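Local structure of putative type VI secretion protein (Escherichia coli, 4HH5) at residues R14-H17 against Y18-R21; Q100-M103 against V104-Q108; H112-S115 against V116-L119. The protein probably works as an ATP-hydrolysing chaperone of the ClpA/ClpB family in type VI secretion, this chain being its N-terminal domain. All blocks are in the same frame, centred on the assembly; numbering follows the deposited sequence. Where two conformers were deposited one is given.

Interaction 1: R14-H17 against Y18-R21; sequences RLNH and YCAR
Asn16 OD1 accepts the backbone N-H of Cys19 at 3.0 Å, the N-H pointing almost straight at the oxygen (166°), though Cys19 N lies tilted from the plane of the amide. Asn16 is the N-cap of helix 17-32, and this is its capping bond. Asn16 can make it because its CG sits between the backbone N and the carbonyl carbon (chi1 68°), which folds the amide back over the first turn; OD1 also rests 3.3 Å from Cys19 CB. The amide has a second hold, since Asn16 ND2 donates to Glu158. Behind the cap, Asn16 O receives Ala20 N at 3.0 Å and His17 O receives Arg21 N, the first two i to i+4 bonds of the helix. Leu15, the residue before the cap, meets this turn from its apolar side: CD2 touches Cys19 CB at 4.0 Å, while Leu15 CB and Ala20 CB lie 4.2 Å apart, at the two positions of a hydrophobic staple. Tyr18 turns its ring away toward helix 40-50 and reaches Glu52 N with its hydroxyl. An amide bound through both oxygen and nitrogen cannot easily flip, so the Asn16 cap should hold its orientation while giving the first-turn N-H of Cys19 an acceptor.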
loop_
_atom_site.group_PDB
_atom_site.type_symbol
_atom_site.label_atom_id
_atom_site.label_comp_id
_atom_site.label_asym_id
_atom_site.label_seq_id
_atom_site.Cartn_x
_atom_site.Cartn_y
_atom_site.Cartn_z
ATOM N N ARG A 14 -7.418 -9.128 -6.732
ATOM C CA ARG A 14 -6.137 -9.798 -6.484
ATOM C C ARG A 14 -5.513 -9.419 -5.142
ATOM O O ARG A 14 -4.653 -10.143 -4.635
ATOM C CB ARG A 14 -5.167 -9.543 -7.637
ATOM C CG ARG A 14 -5.376 -10.542 -8.760
ATOM C CD ARG A 14 -4.794 -10.019 -10.032
ATOM N NE ARG A 14 -5.239 -10.801 -11.182
ATOM C CZ ARG A 14 -5.501 -10.279 -12.375
ATOM N NH1 ARG A 14 -5.359 -8.976 -12.583
ATOM N NH2 ARG A 14 -5.907 -11.055 -13.369
ATOM N N LEU A 15 -5.943 -8.295 -4.564
ATOM C CA LEU A 15 -5.450 -7.854 -3.254
ATOM C C LEU A 15 -5.771 -8.910 -2.214
ATOM O O LEU A 15 -6.887 -9.458 -2.209
ATOM C CB LEU A 15 -6.115 -6.541 -2.827
ATOM C CG LEU A 15 -5.743 -5.293 -3.609
ATOM C CD1 LEU A 15 -6.688 -4.153 -3.276
ATOM C CD2 LEU A 15 -4.285 -4.895 -3.366
ATOM N N ASN A 16 -4.795 -9.216 -1.342
ATOM C CA ASN A 16 -5.061 -10.157 -0.262
ATOM C C ASN A 16 -6.008 -9.432 0.717
ATOM O O ASN A 16 -6.242 -8.225 0.548
ATOM C CB ASN A 16 -3.758 -10.641 0.408
ATOM C CG ASN A 16 -2.998 -9.596 1.202
ATOM O OD1 ASN A 16 -3.369 -8.419 1.294
ATOM N ND2 ASN A 16 -1.905 -10.014 1.785
ATOM N N HIS A 17 -6.540 -10.151 1.713
ATOM C CA HIS A 17 -7.484 -9.578 2.667
ATOM C C HIS A 17 -6.988 -8.403 3.511
ATOM O O HIS A 17 -7.731 -7.443 3.699
ATOM C CB HIS A 17 -8.242 -10.664 3.443
ATOM C CG HIS A 17 -9.144 -11.482 2.561
ATOM N ND1 HIS A 17 -9.868 -10.906 1.524
ATOM C CD2 HIS A 17 -9.416 -12.806 2.595
ATOM C CE1 HIS A 17 -10.539 -11.896 0.960
ATOM N NE2 HIS A 17 -10.311 -13.054 1.573
ATOM N N TYR A 18 -5.713 -8.429 3.922
ATOM C CA TYR A 18 -5.059 -7.360 4.689
ATOM C C TYR A 18 -5.054 -6.018 3.909
ATOM O O TYR A 18 -5.502 -4.997 4.435
ATOM C CB TYR A 18 -3.627 -7.791 5.029
ATOM C CG TYR A 18 -2.932 -6.901 6.027
ATOM C CD1 TYR A 18 -3.102 -7.090 7.392
ATOM C CD2 TYR A 18 -2.080 -5.885 5.609
ATOM C CE1 TYR A 18 -2.456 -6.277 8.320
ATOM C CE2 TYR A 18 -1.447 -5.048 6.530
ATOM C CZ TYR A 18 -1.639 -5.251 7.887
ATOM O OH TYR A 18 -1.002 -4.456 8.805
ATOM N N CYS A 19 -4.579 -6.054 2.654
ATOM C CA CYS A 19 -4.500 -4.904 1.746
ATOM C C CYS A 19 -5.865 -4.413 1.324
ATOM O O CYS A 19 -6.023 -3.207 1.159
ATOM C CB CYS A 19 -3.632 -5.212 0.533
ATOM S SG CYS A 19 -1.882 -5.410 0.918
ATOM N N ALA A 20 -6.821 -5.333 1.072
ATOM C CA ALA A 20 -8.187 -4.969 0.692
ATOM C C ALA A 20 -8.885 -4.227 1.834
ATOM O O ALA A 20 -9.487 -3.179 1.594
ATOM C CB ALA A 20 -8.987 -6.198 0.283
ATOM N N ARG A 21 -8.784 -4.757 3.075
ATOM C CA ARG A 21 -9.341 -4.161 4.300
ATOM C C ARG A 21 -8.779 -2.736 4.489
ATOM O O ARG A 21 -9.539 -1.815 4.793
ATOM C CB ARG A 21 -8.971 -5.035 5.517
ATOM C CG ARG A 21 -9.734 -4.753 6.798
ATOM C CD ARG A 21 -9.512 -5.889 7.794
ATOM N NE ARG A 21 -8.393 -5.625 8.704
ATOM C CZ ARG A 21 -7.354 -6.434 8.898
ATOM N NH1 ARG A 21 -7.264 -7.585 8.235
ATOM N NH2 ARG A 21 -6.400 -6.105 9.756
#

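Interaction 2: Q100-M103 against V104-Q108; sequences QAWM and VASLQ
The six-membered ring of Trp102 carries Ser106 CB over one face, 3.8 Å from the ring centroid and only 13° off the normal, a CH-pi contact one helical turn along. The guanidinium of Arg14 lies against the opposite face as a cation-pi partner, so the indole is layered between a methylene and a positive charge. Ala105 CB approaches the same ring obliquely, 4.2 Å from CE3. The indole reaches these neighbours because Trp102 CG stands anti to the backbone N (chi1 167°), which swings the ring along the helix toward its C-terminal end. Beneath it, Trp102 O is approached by two groups of Ser106: the backbone N donates at 2.7 Å, and OG lies 2.8 Å away. Ser106 OG also stands 3.2 Å from Met103 O, and its single proton may go to either carbonyl. With chi1 at 56° the hydroxyl is folded back onto the preceding turn.

All this takes place in the last two turns of helix 92-107, part of the mainly helical Clp N-terminal domain. The helix is two-sided: Ala101 and Ala105 present small methyl groups to helix 115-124, whereas Met103 and Leu107 are exposed. Gln100 OE1 bonds Asn125 ND2, just after the end of that helix. Gln100 O accepts Val104 N at 2.9 Å, with Val104 CG2 packed close beside the same oxygen; Val104 itself leans on Gln142. Leu107 N donates to Met103 O, over which Leu107 lays CB, CG and CD1. After this the regular pattern gives way: Gln108 N donates to Ala105 O at 3.1 Å and only weakly to Val104 O, a tightened turn where the helix ends, and the Gln108 side chain heads toward helix 142-147.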
loop_
_atom_site.group_PDB
_atom_site.type_symbol
_atom_site.label_atom_id
_atom_site.label_comp_id
_atom_site.label_asym_id
_atom_site.label_seq_id
_atom_site.Cartn_x
_atom_site.Cartn_y
_atom_site.Cartn_z
ATOM N N GLN A 100 1.271 -1.737 -10.891
ATOM C CA GLN A 100 2.690 -2.077 -10.784
ATOM C C GLN A 100 2.967 -3.133 -9.727
ATOM O O GLN A 100 3.820 -3.999 -9.944
ATOM C CB GLN A 100 3.545 -0.830 -10.599
ATOM C CG GLN A 100 3.662 -0.070 -11.934
ATOM C CD GLN A 100 4.504 1.168 -11.873
ATOM O OE1 GLN A 100 4.659 1.796 -10.823
ATOM N NE2 GLN A 100 5.064 1.553 -13.015
ATOM N N ALA A 101 2.227 -3.088 -8.605
ATOM C CA ALA A 101 2.357 -4.077 -7.530
ATOM C C ALA A 101 1.911 -5.446 -8.035
ATOM O O ALA A 101 2.541 -6.449 -7.701
ATOM C CB ALA A 101 1.535 -3.672 -6.321
ATOM N N TRP A 102 0.846 -5.486 -8.871
ATOM C CA TRP A 102 0.381 -6.742 -9.466
ATOM C C TRP A 102 1.445 -7.290 -10.416
ATOM O O TRP A 102 1.701 -8.494 -10.438
ATOM C CB TRP A 102 -0.959 -6.566 -10.208
ATOM C CG TRP A 102 -1.322 -7.741 -11.081
ATOM C CD1 TRP A 102 -1.596 -7.710 -12.415
ATOM C CD2 TRP A 102 -1.380 -9.125 -10.690
ATOM N NE1 TRP A 102 -1.849 -8.980 -12.877
ATOM C CE2 TRP A 102 -1.709 -9.871 -11.843
ATOM C CE3 TRP A 102 -1.158 -9.813 -9.479
ATOM C CZ2 TRP A 102 -1.838 -11.266 -11.822
ATOM C CZ3 TRP A 102 -1.282 -11.195 -9.460
ATOM C CH2 TRP A 102 -1.625 -11.907 -10.619
ATOM N N MET A 103 2.070 -6.400 -11.193
ATOM C CA MET A 103 3.113 -6.798 -12.126
ATOM C C MET A 103 4.330 -7.351 -11.392
ATOM O O MET A 103 4.854 -8.387 -11.812
ATOM C CB MET A 103 3.408 -5.690 -13.137
ATOM C CG MET A 103 2.203 -5.469 -14.070
ATOM S SD MET A 103 2.398 -4.266 -15.390
ATOM C CE MET A 103 2.445 -2.797 -14.480
ATOM N N VAL A 104 4.679 -6.752 -10.225
ATOM C CA VAL A 104 5.761 -7.228 -9.337
ATOM C C VAL A 104 5.415 -8.653 -8.829
ATOM O O VAL A 104 6.240 -9.567 -8.944
ATOM C CB VAL A 104 6.043 -6.231 -8.167
ATOM C CG1 VAL A 104 6.887 -6.871 -7.064
ATOM C CG2 VAL A 104 6.718 -4.957 -8.673
ATOM N N ALA A 105 4.184 -8.828 -8.296
ATOM C CA ALA A 105 3.678 -10.096 -7.759
ATOM C C ALA A 105 3.601 -11.177 -8.831
ATOM O O ALA A 105 4.072 -12.291 -8.600
ATOM C CB ALA A 105 2.295 -9.892 -7.134
ATOM N N SER A 106 3.023 -10.850 -10.005
ATOM C CA SER A 106 2.869 -11.817 -11.094
ATOM C C SER A 106 4.198 -12.286 -11.674
ATOM O O SER A 106 4.315 -13.461 -12.010
ATOM C CB SER A 106 1.906 -11.317 -12.164
ATOM O OG SER A 106 2.303 -10.062 -12.683
ATOM N N LEU A 107 5.226 -11.405 -11.699
ATOM C CA LEU A 107 6.578 -11.765 -12.147
ATOM C C LEU A 107 7.270 -12.724 -11.166
ATOM O O LEU A 107 8.202 -13.429 -11.556
ATOM C CB LEU A 107 7.444 -10.525 -12.413
ATOM C CG LEU A 107 7.235 -9.821 -13.755
ATOM C CD1 LEU A 107 7.763 -8.396 -13.703
ATOM C CD2 LEU A 107 7.915 -10.571 -14.891
ATOM N N GLN A 108 6.792 -12.767 -9.903
ATOM C CA GLN A 108 7.281 -13.684 -8.871
ATOM C C GLN A 108 6.467 -14.995 -8.856
ATOM O O GLN A 108 6.799 -15.903 -8.100
ATOM C CB GLN A 108 7.226 -13.028 -7.485
ATOM C CG GLN A 108 8.237 -11.915 -7.255
ATOM C CD GLN A 108 8.079 -11.285 -5.893
ATOM O OE1 GLN A 108 7.500 -11.858 -4.965
ATOM N NE2 GLN A 108 8.600 -10.087 -5.741
#

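Interaction 3: H112-S115 against V116-L119; sequences HIRS and VHLL
His117 ND1 accepts the backbone N-H of Arg114 at 3.1 Å in a nearly straight bond (171°), the nitrogen of Arg114 standing somewhat out of the imidazole plane. In return Arg114 O takes His117 N at 3.0 Å, from well above its carbonyl plane, and a weak bond from Leu118 N. Arg114 CG lies against the ring, 3.4 Å from His117 CE1. Arg114 and Val116 run side by side, with Arg114 CG and Val116 CG1 3.6 Å apart. Val116 CG1 also stands over one face of the imidazole, near its rim. Ile113 CA meets the ring edge, and the side chains of Ile113 and Leu118 cross at about a right angle, CG2 and CD2 4.2 Å apart.

The next shell fixes these groups. His117 NE2 makes a weak bond to Glu110, consistent with ND1 serving as the acceptor. The guanidinium of Arg114, its chain bent at chi3 (-73°), forms salt bridges to Asp54 and Asp153, and Ser115 OG bonds Glu158. Asp54 also accepts Val116 N, supplying from a distant part of the chain a first-turn acceptor. With Arg114 at the N-cap and His117 at N3, one half of a capping box is present, the N3 side chain accepting the N-cap N-H; Arg114 O takes His117 N in place of an N-cap side chain, at the buried start of helix 115-124.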
loop_
_atom_site.group_PDB
_atom_site.type_symbol
_atom_site.label_atom_id
_atom_site.label_comp_id
_atom_site.label_asym_id
_atom_site.label_seq_id
_atom_site.Cartn_x
_atom_site.Cartn_y
_atom_site.Cartn_z
ATOM N N HIS A 112 -1.801 -13.346 -5.644
ATOM C CA HIS A 112 -2.345 -12.289 -4.796
ATOM C C HIS A 112 -1.352 -11.183 -4.488
ATOM O O HIS A 112 -0.148 -11.429 -4.421
ATOM C CB HIS A 112 -2.918 -12.873 -3.496
ATOM C CG HIS A 112 -4.119 -13.734 -3.732
ATOM N ND1 HIS A 112 -4.037 -15.109 -3.678
ATOM C CD2 HIS A 112 -5.379 -13.381 -4.077
ATOM C CE1 HIS A 112 -5.248 -15.550 -3.978
ATOM N NE2 HIS A 112 -6.090 -14.546 -4.214
ATOM N N ILE A 113 -1.868 -9.965 -4.286
ATOM C CA ILE A 113 -1.052 -8.799 -3.968
ATOM C C ILE A 113 -0.994 -8.608 -2.459
ATOM O O ILE A 113 -2.038 -8.511 -1.809
ATOM C CB ILE A 113 -1.563 -7.515 -4.680
ATOM C CG1 ILE A 113 -1.799 -7.744 -6.193
ATOM C CG2 ILE A 113 -0.619 -6.325 -4.434
ATOM C CD1 ILE A 113 -2.620 -6.613 -6.868
ATOM N N ARG A 114 0.230 -8.505 -1.914
ATOM C CA ARG A 114 0.441 -8.239 -0.492
ATOM C C ARG A 114 1.162 -6.908 -0.335
ATOM O O ARG A 114 1.625 -6.362 -1.344
ATOM C CB ARG A 114 1.124 -9.409 0.234
ATOM C CG ARG A 114 2.452 -9.851 -0.312
ATOM C CD ARG A 114 2.813 -11.216 0.224
ATOM N NE ARG A 114 3.213 -11.168 1.634
ATOM C CZ ARG A 114 3.634 -12.223 2.320
ATOM N NH1 ARG A 114 3.705 -13.416 1.738
ATOM N NH2 ARG A 114 3.992 -12.094 3.593
ATOM N N SER A 115 1.251 -6.361 0.899
ATOM C CA SER A 115 1.894 -5.050 1.076
ATOM C C SER A 115 3.347 -4.971 0.636
ATOM O O SER A 115 3.768 -3.919 0.165
ATOM C CB SER A 115 1.679 -4.477 2.475
ATOM O OG SER A 115 2.327 -5.256 3.462
ATOM N N VAL A 116 4.094 -6.089 0.702
ATOM C CA VAL A 116 5.487 -6.109 0.229
ATOM C C VAL A 116 5.566 -5.823 -1.280
ATOM O O VAL A 116 6.554 -5.252 -1.723
ATOM C CB VAL A 116 6.279 -7.383 0.649
ATOM C CG1 VAL A 116 5.845 -8.611 -0.154
ATOM C CG2 VAL A 116 7.786 -7.159 0.529
ATOM N N HIS A 117 4.519 -6.202 -2.058
ATOM C CA HIS A 117 4.463 -5.944 -3.508
ATOM C C HIS A 117 4.187 -4.476 -3.765
ATOM O O HIS A 117 4.729 -3.916 -4.714
ATOM C CB HIS A 117 3.425 -6.834 -4.217
ATOM C CG HIS A 117 3.671 -8.299 -4.023
ATOM N ND1 HIS A 117 2.639 -9.166 -3.722
ATOM C CD2 HIS A 117 4.827 -9.001 -4.098
ATOM C CE1 HIS A 117 3.194 -10.365 -3.625
ATOM N NE2 HIS A 117 4.514 -10.309 -3.825
ATOM N N LEU A 118 3.372 -3.844 -2.900
ATOM C CA LEU A 118 3.103 -2.405 -2.971
ATOM C C LEU A 118 4.411 -1.685 -2.639
ATOM O O LEU A 118 4.728 -0.680 -3.265
ATOM C CB LEU A 118 2.014 -1.984 -1.962
ATOM C CG LEU A 118 0.637 -2.680 -2.078
ATOM C CD1 LEU A 118 -0.261 -2.312 -0.894
ATOM C CD2 LEU A 118 -0.068 -2.303 -3.368
ATOM N N LEU A 119 5.197 -2.240 -1.685
ATOM C CA LEU A 119 6.482 -1.661 -1.307
ATOM C C LEU A 119 7.494 -1.807 -2.439
ATOM O O LEU A 119 8.204 -0.850 -2.748
ATOM C CB LEU A 119 7.011 -2.255 0.008
ATOM C CG LEU A 119 8.234 -1.567 0.586
ATOM C CD1 LEU A 119 7.930 -0.120 0.970
ATOM C CD2 LEU A 119 8.749 -2.319 1.775
#

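Overall arrangement
The three contacts lie in series along the chain but converge in one helical bundle. Interactions 1 and 3, with centres about 9 Å apart, are two helix starts joined by backbone bonds: Arg14 O lies 2.8 Å from Ile113 N, and Asn16 N 2.9 Å from Ile113 O. Cys19 SG then packs near Ser115, and Glu158 bonds a side chain in each. Interactions 2 and 3, about 8 Å between centres, join consecutive helices, with Ala105 CB 3.5 Å from His117 ND1 and Ala101 CB 3.6 Å from Leu118 CD2. Interactions 1 and 2 are farther apart, about 15 Å between centres, yet touch at Arg14 NE and Trp102 CZ2, 3.5 Å apart.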